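Local coordinates for protein tRNA (guanine(6)-N2)-methyltransferase (Thermus thermophilus, PDB 3TMA) that methylates guanosine 6 of tRNA(Phe) to N2-methylguanosine, using S-adenosyl-L-methionine as methyl donor, at residues Asp209-Ser214 against Ala278-Gly283; Arg264-Phe269 against Trp297-Gly302; Val313-Leu318 against Arg347-Glu352. All blocks are in the same frame, centred on the assembly; numbering follows the deposited sequence. Where two conformers were deposited one is given.

Contact 1: residues Asp209-Ser214 against Ala278-Gly283; sequences DPFTGS and ANPPHG
Phe-211 packs on Asn-279, Pro-280 and Pro-281 where two loops of the Rossmann-fold methyltransferase domain meet. Residues 209-214 (DPFTGS) follow strand 207-209 and make up part of motif I. Residues 278-283 follow strand 275-278 and carry the NPP sequence that corresponds to motif IV of amino-methyltransferases.

The main apolar element is a CH-pi contact. CA of Pro-280 sits over the middle of one face of the Phe-211 ring, 3.8 Å from its centroid and only 13° off the ring normal. With CG beside the backbone N (chi1 -57°), the ring is turned over the proline. CD of Pro-281 approaches CD1 of Phe-211 obliquely at 3.8 Å, the two side chains being roughly perpendicular. CB of Ala-278 lies at the ring edge and also meets CG of Pro-210 at 3.8 Å. Phe-299 of helix 290-305 adds an edge-to-face contact with Phe-211, and Ala-263 touches the same side chain.

The polar link runs through two ordered waters. One donates to OD1 of Asp-209 and accepts from the backbone N of both Phe-211 and Asn-279, so it ties the two loops together. Ser-214, Asn-279 and neighbouring Ala-263 probably bind S-adenosyl-L-methionine, as in related enzymes. The arrangement is thus consistent with one wall of the cofactor pocket. The second water accepts from ND2 of Asn-279 at 3.0 Å and donates to the carbonyl O of Phe-211 at 3.1 Å.

Contact 2: residues Arg264-Phe269 against Trp297-Gly302; sequences RHLPRF and WDFLRG
Arg-264 and Phe-299 come to 4.7 Å between their CA atoms, and Leu-266 and Gly-302 to 5.4 Å, as the loop 264-269 runs beside the helical turns 297-302. Gly-302 helps to make this closeness possible. It has no side chain, and the ring of Pro-267 lies against its backbone, with CD 4.1 Å from CA of Gly-302.

The two backbones are also joined by a water. It accepts from N of Leu-266 and donates to O of Asp-298. The latter atom also takes the helical bond from N of Gly-302.

At one end, Arg-264 and Asp-298 pass each other at a slant. Their CB atoms are 3.8 Å apart, and OD2 of Asp-298 lies about 4 Å from CB, CG and CD of Arg-264. OD2 lies near the guanidinium plane, at its edge, but stays 4.1 Å from NE of Arg-264. The guanidinium and carboxylate planes are 70° apart. At this separation any attraction between the opposite charges is probably weak.

At the buried end, the CD1 methyl of Leu-266 meets the Phe-299 ring at CD1, 3.7 Å away, in an oblique approach. Phe-299 has CG anti to the backbone N (chi1 160°), which turns the ring toward the sheet. There it touches Pro-210 and Leu-315.

Within the helix, the guanidinium of Arg-301 lies flat over the Trp-297 ring, and its NH1 donates to O of Trp-297.

N of Arg-264 is hydrogen-bonded to OD1 of Asp-262, which by similarity binds S-adenosyl-L-methionine. The contact thus joins the loop after strand 257-260 to the sheet-covering helix 290-305, which connects strands 275-278 and 312-317 in the class I Rossmann-fold methyltransferase arrangement.

Contact 3: residues Val313-Leu318 against Arg347-Glu352; sequences VALLTL and RVFVLE
Six backbone hydrogen bonds join Val-313, Leu-315 and Thr-317 to Leu-351, Phe-349 and Arg-347. Each of these three pairs is bonded twice, at 2.9 to 3.0 Å between N and O. Between these pairs, Ala-314 faces Val-350 and Leu-316 faces Val-348 as non-hydrogen-bonded pairs. Their CA-H groups point at carbonyls across the seam, as from CA of Val-350 to O of Val-313 at 3.2 Å.

This is one of two antiparallel seams in a class I Rossmann-fold methyltransferase sheet, of strand order 3-2-1-4-5-7-6. They arise because strand 347-353 is inserted between 312-317 and 331-338.

On the face of Leu-316 and Val-348, CD1 of the leucine meets CG2 of the valine at 3.6 Å; Leu-195 of helix 189-198 touches Val-348 there. On the other face, CG2 of Thr-317 approaches the Phe-349 ring obliquely, 3.7 Å from CE2. A chi1 of 174° sets OG1 of Thr-317 opposite the backbone N and CG2 between N and the carbonyl carbon. The methyl thus meets the ring while OG1 bonds N of Arg-319 and OH of Tyr-296. CD1 of Leu-315 lies at the Phe-349 ring edge, and CB of Arg-347 over one face, toward its rim.

All three contacts lie in the Rossmann-fold methyltransferase domain. Contact 3 is the buried core and is held by regular backbone hydrogen bonding. Contacts 1 and 2 are only partly buried, and in both of them water links the backbones. Contact 1, at the strand ends, adds packing round one aromatic ring. Contact 2 is the most peripheral of the three, with a long charged pair at its margin and apolar packing beneath. Strand 275-278 joins contacts 1 and 3, since Ala-278 makes probable backbone hydrogen bonds with Ala-314 and Leu-316. Helix 290-305 links contact 2 to both others: its Phe-299 ring also covers Ala-278 of contact 1, and Leu-300 packs on Leu-315 and Leu-351.

Contact 1: residues Asp209-Ser214 against Ala278-Gly283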
ATOM      1  N   ASP A 209      -8.706   8.182  14.843  1.00 26.72           N
ATOM      2  CA  ASP A 209      -7.439   7.380  14.819  1.00 27.16           C
ATOM      3  C   ASP A 209      -6.883   7.267  16.271  1.00 26.37           C
ATOM      4  O   ASP A 209      -6.231   8.189  16.771  1.00 28.70           O
ATOM      5  CB  ASP A 209      -6.469   8.115  13.897  1.00 26.05           C
ATOM      6  CG  ASP A 209      -5.059   7.515  13.897  1.00 38.44           C
ATOM      7  OD1 ASP A 209      -4.849   6.428  14.523  1.00 35.00           O
ATOM      8  OD2 ASP A 209      -4.163   8.158  13.258  1.00 39.31           O
ATOM      9  N   PRO A 210      -7.192   6.165  16.985  1.00 25.73           N
ATOM     10  CA  PRO A 210      -6.939   6.180  18.432  1.00 26.98           C
ATOM     11  C   PRO A 210      -5.497   5.859  18.847  1.00 29.96           C
ATOM     12  O   PRO A 210      -5.141   6.076  20.019  1.00 29.80           O
ATOM     13  CB  PRO A 210      -7.928   5.133  18.967  1.00 27.10           C
ATOM     14  CG  PRO A 210      -8.025   4.084  17.828  1.00 26.05           C
ATOM     15  CD  PRO A 210      -7.887   4.935  16.544  1.00 25.54           C
ATOM     16  N   PHE A 211      -4.668   5.357  17.911  1.00 29.68           N
ATOM     17  CA  PHE A 211      -3.230   5.153  18.197  1.00 31.51           C
ATOM     18  C   PHE A 211      -2.450   5.874  17.116  1.00 32.36           C
ATOM     19  O   PHE A 211      -1.917   5.243  16.192  1.00 34.70           O
ATOM     20  CB  PHE A 211      -2.846   3.650  18.164  1.00 32.11           C
ATOM     21  CG  PHE A 211      -3.644   2.794  19.117  1.00 33.85           C
ATOM     22  CD1 PHE A 211      -3.234   2.645  20.429  1.00 33.20           C
ATOM     23  CD2 PHE A 211      -4.799   2.123  18.691  1.00 34.92           C
ATOM     24  CE1 PHE A 211      -3.975   1.852  21.351  1.00 34.83           C
ATOM     25  CE2 PHE A 211      -5.577   1.345  19.606  1.00 31.11           C
ATOM     26  CZ  PHE A 211      -5.124   1.194  20.933  1.00 31.01           C
ATOM     27  N   THR A 212      -2.373   7.191  17.176  1.00 32.05           N
ATOM     28  CA  THR A 212      -2.083   7.883  15.913  1.00 29.92           C
ATOM     29  C   THR A 212      -0.581   7.883  15.611  1.00 33.08           C
ATOM     30  O   THR A 212      -0.191   7.945  14.442  1.00 31.02           O
ATOM     31  CB  THR A 212      -2.720   9.301  15.838  1.00 31.26           C
ATOM     32  OG1 THR A 212      -2.689   9.759  14.473  1.00 33.23           O
ATOM     33  CG2 THR A 212      -1.928  10.306  16.686  1.00 29.11           C
ATOM     34  N   GLY A 213       0.260   7.790  16.660  1.00 33.16           N
ATOM     35  CA  GLY A 213       1.716   7.926  16.484  1.00 36.22           C
ATOM     36  C   GLY A 213       2.065   9.257  15.810  1.00 38.32           C
ATOM     37  O   GLY A 213       1.591  10.329  16.225  1.00 37.97           O
ATOM     38  N   SER A 214       2.880   9.208  14.755  1.00 39.20           N
ATOM     39  CA  SER A 214       3.229  10.429  14.036  1.00 40.87           C
ATOM     40  C   SER A 214       2.208  10.833  12.952  1.00 37.14           C
ATOM     41  O   SER A 214       2.436  11.776  12.202  1.00 37.14           O
ATOM     42  CB  SER A 214       4.643  10.310  13.452  1.00 45.08           C
ATOM     43  OG  SER A 214       4.752   9.065  12.792  1.00 50.59           O
ATOM     44  N   ALA A 278      -7.822   1.638  13.565  1.00 24.06           N
ATOM     45  CA  ALA A 278      -7.017   1.398  14.780  1.00 25.70           C
ATOM     46  C   ALA A 278      -5.816   0.494  14.460  1.00 28.93           C
ATOM     47  O   ALA A 278      -5.977  -0.575  13.862  1.00 28.94           O
ATOM     48  CB  ALA A 278      -7.863   0.795  15.837  1.00 25.24           C
ATOM     49  N   ASN A 279      -4.626   0.942  14.868  1.00 28.42           N
ATOM     50  CA  ASN A 279      -3.392   0.216  14.656  1.00 30.13           C
ATOM     51  C   ASN A 279      -2.717   0.137  16.039  1.00 34.72           C
ATOM     52  O   ASN A 279      -1.849   0.945  16.357  1.00 35.10           O
ATOM     53  CB  ASN A 279      -2.536   1.019  13.674  1.00 30.32           C
ATOM     54  CG  ASN A 279      -1.153   0.485  13.507  1.00 33.85           C
ATOM     55  OD1 ASN A 279      -0.932  -0.722  13.497  1.00 34.50           O
ATOM     56  ND2 ASN A 279      -0.189   1.401  13.353  1.00 42.11           N
ATOM     57  N   PRO A 280      -3.149  -0.808  16.883  1.00 36.54           N
ATOM     58  CA  PRO A 280      -2.629  -0.868  18.280  1.00 39.75           C
ATOM     59  C   PRO A 280      -1.134  -1.217  18.324  1.00 42.72           C
ATOM     60  O   PRO A 280      -0.651  -1.853  17.402  1.00 41.95           O
ATOM     61  CB  PRO A 280      -3.421  -2.024  18.911  1.00 39.68           C
ATOM     62  CG  PRO A 280      -4.631  -2.200  18.053  1.00 40.92           C
ATOM     63  CD  PRO A 280      -4.304  -1.686  16.657  1.00 35.97           C
ATOM     64  N   PRO A 281      -0.410  -0.850  19.409  1.00 45.91           N
ATOM     65  CA  PRO A 281       1.014  -1.198  19.445  1.00 50.07           C
ATOM     66  C   PRO A 281       1.213  -2.722  19.479  1.00 53.06           C
ATOM     67  O   PRO A 281       0.295  -3.445  19.910  1.00 49.87           O
ATOM     68  CB  PRO A 281       1.479  -0.596  20.777  1.00 52.08           C
ATOM     69  CG  PRO A 281       0.277  -0.667  21.621  1.00 49.89           C
ATOM     70  CD  PRO A 281      -0.849  -0.272  20.693  1.00 44.84           C
ATOM     71  N   HIS A 282       2.399  -3.184  19.054  1.00 58.51           N
ATOM     72  CA  HIS A 282       2.718  -4.617  19.002  1.00 65.44           C
ATOM     73  C   HIS A 282       3.021  -5.180  20.392  1.00 71.22           C
ATOM     74  O   HIS A 282       2.764  -6.356  20.678  1.00 73.22           O
ATOM     75  CB  HIS A 282       3.922  -4.881  18.090  1.00 69.11           C
ATOM     76  CG  HIS A 282       3.667  -4.611  16.634  1.00 69.93           C
ATOM     77  ND1 HIS A 282       2.409  -4.345  16.126  1.00 74.71           N
ATOM     78  CD2 HIS A 282       4.511  -4.595  15.573  1.00 73.98           C
ATOM     79  CE1 HIS A 282       2.493  -4.146  14.820  1.00 72.53           C
ATOM     80  NE2 HIS A 282       3.758  -4.298  14.459  1.00 76.10           N
ATOM     81  N   GLY A 283       3.608  -4.353  21.249  1.00 75.13           N
ATOM     82  CA  GLY A 283       3.896  -4.767  22.625  1.00 81.77           C
ATOM     83  C   GLY A 283       3.828  -3.563  23.544  1.00 83.86           C
ATOM     84  O   GLY A 283       3.604  -2.436  23.085  1.00 81.16           O
TER
HETATM   85  O   HOH W   1      -4.628   3.805  15.229  1.00 29.36           O
HETATM   86  O   HOH W   2      -0.589   4.356  13.569  1.00 35.69           O

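Contact 2: residues Arg264-Phe269 against Trp297-Gly302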
ATOM      1  N   ARG A 264      -6.984   3.500  26.291  1.00 39.38           N
ATOM      2  CA  ARG A 264      -7.727   2.662  27.244  1.00 42.50           C
ATOM      3  C   ARG A 264      -8.945   3.396  27.820  1.00 42.78           C
ATOM      4  O   ARG A 264      -9.823   2.759  28.417  1.00 42.46           O
ATOM      5  CB  ARG A 264      -6.839   2.227  28.424  1.00 46.54           C
ATOM      6  CG  ARG A 264      -5.644   1.347  28.082  1.00 50.11           C
ATOM      7  CD  ARG A 264      -4.774   1.163  29.331  1.00 59.12           C
ATOM      8  NE  ARG A 264      -4.216  -0.186  29.497  1.00 65.88           N
ATOM      9  CZ  ARG A 264      -2.975  -0.546  29.135  0.50 65.71           C
ATOM     10  NH1 ARG A 264      -2.177   0.327  28.525  0.50 61.75           N
ATOM     11  NH2 ARG A 264      -2.530  -1.789  29.359  0.50 61.81           N
ATOM     12  N   HIS A 265      -8.989   4.725  27.664  1.00 41.70           N
ATOM     13  CA  HIS A 265     -10.083   5.543  28.189  1.00 41.78           C
ATOM     14  C   HIS A 265     -10.588   6.562  27.163  1.00 39.41           C
ATOM     15  O   HIS A 265     -10.749   7.758  27.483  1.00 38.98           O
ATOM     16  CB  HIS A 265      -9.613   6.293  29.434  1.00 47.30           C
ATOM     17  CG  HIS A 265      -9.146   5.393  30.533  1.00 56.02           C
ATOM     18  ND1 HIS A 265     -10.012   4.606  31.266  1.00 59.38           N
ATOM     19  CD2 HIS A 265      -7.900   5.129  31.001  1.00 60.83           C
ATOM     20  CE1 HIS A 265      -9.314   3.894  32.135  1.00 66.66           C
ATOM     21  NE2 HIS A 265      -8.032   4.189  31.991  1.00 63.49           N
ATOM     22  N   LEU A 266     -10.833   6.095  25.941  1.00 35.11           N
ATOM     23  CA  LEU A 266     -11.243   6.968  24.822  1.00 35.10           C
ATOM     24  C   LEU A 266     -12.380   7.947  25.099  1.00 36.05           C
ATOM     25  O   LEU A 266     -12.326   9.111  24.662  1.00 35.11           O
ATOM     26  CB  LEU A 266     -11.575   6.144  23.574  1.00 33.73           C
ATOM     27  CG  LEU A 266     -10.382   5.444  22.918  1.00 31.90           C
ATOM     28  CD1 LEU A 266     -10.894   4.542  21.828  1.00 30.19           C
ATOM     29  CD2 LEU A 266      -9.382   6.480  22.413  1.00 31.23           C
ATOM     30  N   PRO A 267     -13.417   7.503  25.847  1.00 38.99           N
ATOM     31  CA  PRO A 267     -14.478   8.482  26.122  1.00 39.50           C
ATOM     32  C   PRO A 267     -14.091   9.666  27.041  1.00 40.34           C
ATOM     33  O   PRO A 267     -14.823  10.644  27.061  1.00 41.96           O
ATOM     34  CB  PRO A 267     -15.607   7.638  26.718  1.00 42.43           C
ATOM     35  CG  PRO A 267     -15.251   6.175  26.341  1.00 40.19           C
ATOM     36  CD  PRO A 267     -13.754   6.164  26.367  1.00 38.23           C
ATOM     37  N   ARG A 268     -12.929   9.639  27.702  1.00 41.47           N
ATOM     38  CA  ARG A 268     -12.448  10.798  28.473  0.50 43.39           C
ATOM     39  C   ARG A 268     -12.017  11.926  27.509  1.00 44.47           C
ATOM     40  O   ARG A 268     -11.842  13.082  27.916  1.00 47.00           O
ATOM     41  CB  ARG A 268     -11.250  10.413  29.362  0.50 44.72           C
ATOM     42  CG  ARG A 268     -11.565   9.522  30.580  0.50 44.81           C
ATOM     43  CD  ARG A 268     -10.329   9.249  31.458  0.50 46.64           C
ATOM     44  NE  ARG A 268     -10.533   8.144  32.392  0.50 44.36           N
ATOM     45  CZ  ARG A 268      -9.628   7.706  33.270  0.50 52.92           C
ATOM     46  NH1 ARG A 268      -8.435   8.283  33.370  0.50 56.78           N
ATOM     47  NH2 ARG A 268      -9.930   6.711  34.086  0.50 55.47           N
ATOM     48  N   PHE A 269     -11.829  11.589  26.238  1.00 40.08           N
ATOM     49  CA  PHE A 269     -11.126  12.474  25.282  1.00 39.91           C
ATOM     50  C   PHE A 269     -11.869  12.770  23.978  1.00 37.82           C
ATOM     51  O   PHE A 269     -11.668  13.832  23.376  1.00 37.95           O
ATOM     52  CB  PHE A 269      -9.766  11.857  24.923  1.00 37.02           C
ATOM     53  CG  PHE A 269      -8.874  11.653  26.110  1.00 41.61           C
ATOM     54  CD1 PHE A 269      -8.208  12.740  26.687  1.00 48.87           C
ATOM     55  CD2 PHE A 269      -8.758  10.403  26.704  1.00 41.16           C
ATOM     56  CE1 PHE A 269      -7.398  12.567  27.822  1.00 52.61           C
ATOM     57  CE2 PHE A 269      -7.946  10.221  27.848  1.00 46.96           C
ATOM     58  CZ  PHE A 269      -7.274  11.296  28.399  1.00 46.51           C
ATOM     59  N   TRP A 297      -8.825  -5.045  25.717  1.00 34.16           N
ATOM     60  CA  TRP A 297     -10.086  -5.084  26.463  1.00 37.46           C
ATOM     61  C   TRP A 297     -10.699  -3.675  26.665  1.00 36.30           C
ATOM     62  O   TRP A 297     -11.875  -3.411  26.320  1.00 34.73           O
ATOM     63  CB  TRP A 297      -9.794  -5.704  27.839  1.00 40.86           C
ATOM     64  CG  TRP A 297     -10.990  -5.753  28.686  1.00 47.70           C
ATOM     65  CD1 TRP A 297     -11.485  -4.761  29.506  1.00 48.15           C
ATOM     66  CD2 TRP A 297     -11.895  -6.832  28.773  1.00 50.24           C
ATOM     67  NE1 TRP A 297     -12.649  -5.169  30.079  1.00 48.59           N
ATOM     68  CE2 TRP A 297     -12.910  -6.451  29.669  1.00 54.85           C
ATOM     69  CE3 TRP A 297     -11.928  -8.109  28.207  1.00 54.99           C
ATOM     70  CZ2 TRP A 297     -13.949  -7.297  30.005  1.00 59.30           C
ATOM     71  CZ3 TRP A 297     -12.956  -8.950  28.550  1.00 58.55           C
ATOM     72  CH2 TRP A 297     -13.959  -8.538  29.426  1.00 60.79           C
ATOM     73  N   ASP A 298      -9.888  -2.771  27.217  1.00 36.49           N
ATOM     74  CA  ASP A 298     -10.315  -1.399  27.471  1.00 38.48           C
ATOM     75  C   ASP A 298     -10.528  -0.597  26.177  1.00 35.79           C
ATOM     76  O   ASP A 298     -11.470   0.194  26.077  1.00 34.72           O
ATOM     77  CB  ASP A 298      -9.269  -0.663  28.310  1.00 40.76           C
ATOM     78  CG  ASP A 298      -9.149  -1.201  29.741  1.00 50.07           C
ATOM     79  OD1 ASP A 298     -10.021  -1.982  30.208  1.00 50.02           O
ATOM     80  OD2 ASP A 298      -8.151  -0.816  30.404  1.00 59.44           O
ATOM     81  N   PHE A 299      -9.629  -0.763  25.212  1.00 32.25           N
ATOM     82  CA  PHE A 299      -9.781  -0.050  23.972  1.00 30.61           C
ATOM     83  C   PHE A 299     -11.071  -0.468  23.255  1.00 28.97           C
ATOM     84  O   PHE A 299     -11.799   0.377  22.750  1.00 27.06           O
ATOM     85  CB  PHE A 299      -8.576  -0.248  23.031  1.00 31.70           C
ATOM     86  CG  PHE A 299      -8.899   0.062  21.582  1.00 27.40           C
ATOM     87  CD1 PHE A 299      -9.124   1.366  21.184  1.00 28.30           C
ATOM     88  CD2 PHE A 299      -8.981  -0.953  20.647  1.00 32.45           C
ATOM     89  CE1 PHE A 299      -9.461   1.670  19.878  1.00 29.17           C
ATOM     90  CE2 PHE A 299      -9.314  -0.683  19.332  1.00 31.96           C
ATOM     91  CZ  PHE A 299      -9.596   0.629  18.947  1.00 31.51           C
ATOM     92  N   LEU A 300     -11.343  -1.768  23.156  1.00 27.64           N
ATOM     93  CA  LEU A 300     -12.520  -2.171  22.360  1.00 26.68           C
ATOM     94  C   LEU A 300     -13.808  -1.717  23.033  1.00 28.20           C
ATOM     95  O   LEU A 300     -14.796  -1.450  22.368  1.00 27.86           O
ATOM     96  CB  LEU A 300     -12.567  -3.675  22.135  1.00 25.68           C
ATOM     97  CG  LEU A 300     -11.457  -4.163  21.200  1.00 29.16           C
ATOM     98  CD1 LEU A 300     -11.268  -5.680  21.346  1.00 30.88           C
ATOM     99  CD2 LEU A 300     -11.731  -3.726  19.736  1.00 32.58           C
ATOM    100  N   ARG A 301     -13.828  -1.710  24.360  1.00 30.14           N
ATOM    101  CA  ARG A 301     -15.019  -1.232  25.051  1.00 32.58           C
ATOM    102  C   ARG A 301     -15.238   0.272  24.897  1.00 31.83           C
ATOM    103  O   ARG A 301     -16.377   0.727  24.739  1.00 32.27           O
ATOM    104  CB  ARG A 301     -15.067  -1.716  26.513  1.00 33.77           C
ATOM    105  CG  ARG A 301     -15.561  -3.185  26.566  1.00 36.54           C
ATOM    106  CD  ARG A 301     -15.041  -3.953  27.787  1.00 39.33           C
ATOM    107  NE  ARG A 301     -15.397  -5.359  27.608  1.00 44.03           N
ATOM    108  CZ  ARG A 301     -14.760  -6.186  26.778  1.00 46.33           C
ATOM    109  NH1 ARG A 301     -13.703  -5.757  26.057  1.00 43.86           N
ATOM    110  NH2 ARG A 301     -15.216  -7.417  26.630  1.00 48.42           N
ATOM    111  N   GLY A 302     -14.154   1.037  24.947  1.00 29.83           N
ATOM    112  CA  GLY A 302     -14.238   2.470  24.661  1.00 29.17           C
ATOM    113  C   GLY A 302     -14.709   2.693  23.226  1.00 29.52           C
ATOM    114  O   GLY A 302     -15.505   3.623  22.949  1.00 29.18           O
TER
HETATM  115  O   HOH W   3     -11.047   3.224  25.469  1.00 29.50           O

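Contact 3: residues Val313-Leu318 against Arg347-Glu352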
ATOM      1  N   VAL A 313     -15.406  -0.329  13.075  1.00 27.59           N
ATOM      2  CA  VAL A 313     -13.982  -0.248  13.400  1.00 26.00           C
ATOM      3  C   VAL A 313     -13.225  -1.077  12.364  1.00 27.29           C
ATOM      4  O   VAL A 313     -13.645  -2.179  12.034  1.00 30.01           O
ATOM      5  CB  VAL A 313     -13.666  -0.841  14.823  1.00 29.20           C
ATOM      6  CG1 VAL A 313     -12.229  -0.540  15.222  1.00 26.58           C
ATOM      7  CG2 VAL A 313     -14.604  -0.273  15.877  1.00 26.06           C
ATOM      8  N   ALA A 314     -12.150  -0.544  11.799  1.00 25.09           N
ATOM      9  CA  ALA A 314     -11.210  -1.393  11.049  1.00 26.95           C
ATOM     10  C   ALA A 314      -9.928  -1.457  11.877  1.00 28.46           C
ATOM     11  O   ALA A 314      -9.362  -0.420  12.241  1.00 26.49           O
ATOM     12  CB  ALA A 314     -10.922  -0.792   9.635  1.00 26.30           C
ATOM     13  N   LEU A 315      -9.503  -2.644  12.184  1.00 28.66           N
ATOM     14  CA  LEU A 315      -8.343  -2.743  12.992  1.00 30.15           C
ATOM     15  C   LEU A 315      -7.309  -3.725  12.526  1.00 30.18           C
ATOM     16  O   LEU A 315      -7.615  -4.728  11.972  1.00 31.42           O
ATOM     17  CB  LEU A 315      -8.673  -2.880  14.483  1.00 33.38           C
ATOM     18  CG  LEU A 315      -8.882  -4.203  15.200  1.00 44.51           C
ATOM     19  CD1 LEU A 315      -7.587  -5.058  15.120  1.00 47.25           C
ATOM     20  CD2 LEU A 315      -9.194  -3.829  16.641  1.00 46.72           C
ATOM     21  N   LEU A 316      -6.070  -3.381  12.771  1.00 30.10           N
ATOM     22  CA  LEU A 316      -4.958  -4.242  12.322  1.00 32.05           C
ATOM     23  C   LEU A 316      -4.303  -4.909  13.541  1.00 34.32           C
ATOM     24  O   LEU A 316      -3.996  -4.209  14.533  1.00 37.25           O
ATOM     25  CB  LEU A 316      -3.965  -3.316  11.605  1.00 34.27           C
ATOM     26  CG  LEU A 316      -2.781  -3.733  10.752  1.00 42.73           C
ATOM     27  CD1 LEU A 316      -3.119  -4.681   9.601  1.00 38.22           C
ATOM     28  CD2 LEU A 316      -2.267  -2.409  10.214  1.00 45.36           C
ATOM     29  N   THR A 317      -4.074  -6.224  13.510  1.00 29.79           N
ATOM     30  CA  THR A 317      -3.440  -6.883  14.658  1.00 31.78           C
ATOM     31  C   THR A 317      -2.631  -8.126  14.250  1.00 30.22           C
ATOM     32  O   THR A 317      -3.100  -8.935  13.449  1.00 28.04           O
ATOM     33  CB  THR A 317      -4.513  -7.312  15.770  1.00 32.38           C
ATOM     34  OG1 THR A 317      -3.871  -8.074  16.801  1.00 33.55           O
ATOM     35  CG2 THR A 317      -5.599  -8.196  15.157  1.00 32.89           C
ATOM     36  N   LEU A 318      -1.483  -8.311  14.893  1.00 30.54           N
ATOM     37  CA  LEU A 318      -0.741  -9.569  14.826  1.00 33.33           C
ATOM     38  C   LEU A 318      -1.286 -10.667  15.717  1.00 33.62           C
ATOM     39  O   LEU A 318      -0.832 -11.843  15.643  1.00 34.47           O
ATOM     40  CB  LEU A 318       0.771  -9.347  15.089  1.00 35.57           C
ATOM     41  CG  LEU A 318       1.473  -8.652  13.898  1.00 37.46           C
ATOM     42  CD1 LEU A 318       2.777  -7.960  14.357  1.00 39.14           C
ATOM     43  CD2 LEU A 318       1.726  -9.656  12.761  1.00 36.59           C
ATOM     44  N   ARG A 347      -3.688  -9.451  10.645  1.00 26.37           N
ATOM     45  CA  ARG A 347      -5.056  -9.527  10.152  1.00 27.50           C
ATOM     46  C   ARG A 347      -5.663  -8.136  10.192  1.00 28.64           C
ATOM     47  O   ARG A 347      -5.292  -7.319  11.056  1.00 29.43           O
ATOM     48  CB  ARG A 347      -5.866 -10.478  11.067  1.00 28.42           C
ATOM     49  CG  ARG A 347      -5.721 -11.963  10.668  1.00 29.91           C
ATOM     50  CD  ARG A 347      -4.288 -12.496  10.859  1.00 33.53           C
ATOM     51  NE  ARG A 347      -4.265 -13.953  10.677  1.00 32.77           N
ATOM     52  CZ  ARG A 347      -3.391 -14.623   9.939  1.00 35.84           C
ATOM     53  NH1 ARG A 347      -2.283 -14.031   9.502  1.00 30.33           N
ATOM     54  NH2 ARG A 347      -3.569 -15.932   9.746  1.00 30.16           N
ATOM     55  N   VAL A 348      -6.568  -7.842   9.260  1.00 27.76           N
ATOM     56  CA  VAL A 348      -7.464  -6.666   9.402  1.00 27.56           C
ATOM     57  C   VAL A 348      -8.857  -7.214   9.752  1.00 27.76           C
ATOM     58  O   VAL A 348      -9.387  -8.113   9.062  1.00 25.96           O
ATOM     59  CB  VAL A 348      -7.594  -5.807   8.107  1.00 30.37           C
ATOM     60  CG1 VAL A 348      -8.665  -4.682   8.314  1.00 28.77           C
ATOM     61  CG2 VAL A 348      -6.217  -5.151   7.733  1.00 32.36           C
ATOM     62  N   PHE A 349      -9.428  -6.708  10.833  1.00 25.69           N
ATOM     63  CA  PHE A 349     -10.817  -7.058  11.172  1.00 26.80           C
ATOM     64  C   PHE A 349     -11.683  -5.835  10.987  1.00 25.78           C
ATOM     65  O   PHE A 349     -11.245  -4.747  11.322  1.00 26.99           O
ATOM     66  CB  PHE A 349     -10.856  -7.470  12.657  1.00 28.03           C
ATOM     67  CG  PHE A 349     -10.165  -8.799  12.936  1.00 32.16           C
ATOM     68  CD1 PHE A 349     -10.588  -9.964  12.326  1.00 37.30           C
ATOM     69  CD2 PHE A 349      -9.135  -8.887  13.851  1.00 42.75           C
ATOM     70  CE1 PHE A 349      -9.964 -11.235  12.606  1.00 37.16           C
ATOM     71  CE2 PHE A 349      -8.543 -10.160  14.152  1.00 45.21           C
ATOM     72  CZ  PHE A 349      -8.960 -11.312  13.506  1.00 36.85           C
ATOM     73  N   VAL A 350     -12.873  -6.007  10.430  1.00 24.83           N
ATOM     74  CA  VAL A 350     -13.875  -4.963  10.437  1.00 25.76           C
ATOM     75  C   VAL A 350     -14.980  -5.380  11.399  1.00 26.12           C
ATOM     76  O   VAL A 350     -15.574  -6.451  11.242  1.00 27.36           O
ATOM     77  CB  VAL A 350     -14.483  -4.713   9.013  1.00 24.16           C
ATOM     78  CG1 VAL A 350     -15.502  -3.549   9.061  1.00 28.71           C
ATOM     79  CG2 VAL A 350     -13.321  -4.326   8.065  1.00 26.83           C
ATOM     80  N   LEU A 351     -15.250  -4.515  12.370  1.00 25.36           N
ATOM     81  CA  LEU A 351     -16.296  -4.744  13.367  1.00 28.58           C
ATOM     82  C   LEU A 351     -17.405  -3.730  13.141  1.00 30.96           C
ATOM     83  O   LEU A 351     -17.139  -2.592  12.733  1.00 34.10           O
ATOM     84  CB  LEU A 351     -15.727  -4.559  14.783  1.00 28.58           C
ATOM     85  CG  LEU A 351     -14.369  -5.219  15.056  1.00 29.10           C
ATOM     86  CD1 LEU A 351     -13.774  -4.682  16.342  1.00 30.83           C
ATOM     87  CD2 LEU A 351     -14.461  -6.739  15.099  1.00 30.78           C
ATOM     88  N   GLU A 352     -18.644  -4.153  13.356  1.00 32.81           N
ATOM     89  CA  GLU A 352     -19.775  -3.250  13.302  1.00 33.81           C
ATOM     90  C   GLU A 352     -20.507  -3.307  14.646  1.00 34.47           C
ATOM     91  O   GLU A 352     -20.783  -4.387  15.184  1.00 33.54           O
ATOM     92  CB  GLU A 352     -20.751  -3.628  12.161  1.00 32.13           C
ATOM     93  CG  GLU A 352     -21.972  -2.700  12.119  1.00 37.24           C
ATOM     94  CD  GLU A 352     -23.012  -3.063  11.041  1.00 52.85           C
ATOM     95  OE1 GLU A 352     -22.897  -4.133  10.410  1.00 53.89           O
ATOM     96  OE2 GLU A 352     -23.985  -2.287  10.856  1.00 58.64           O
TER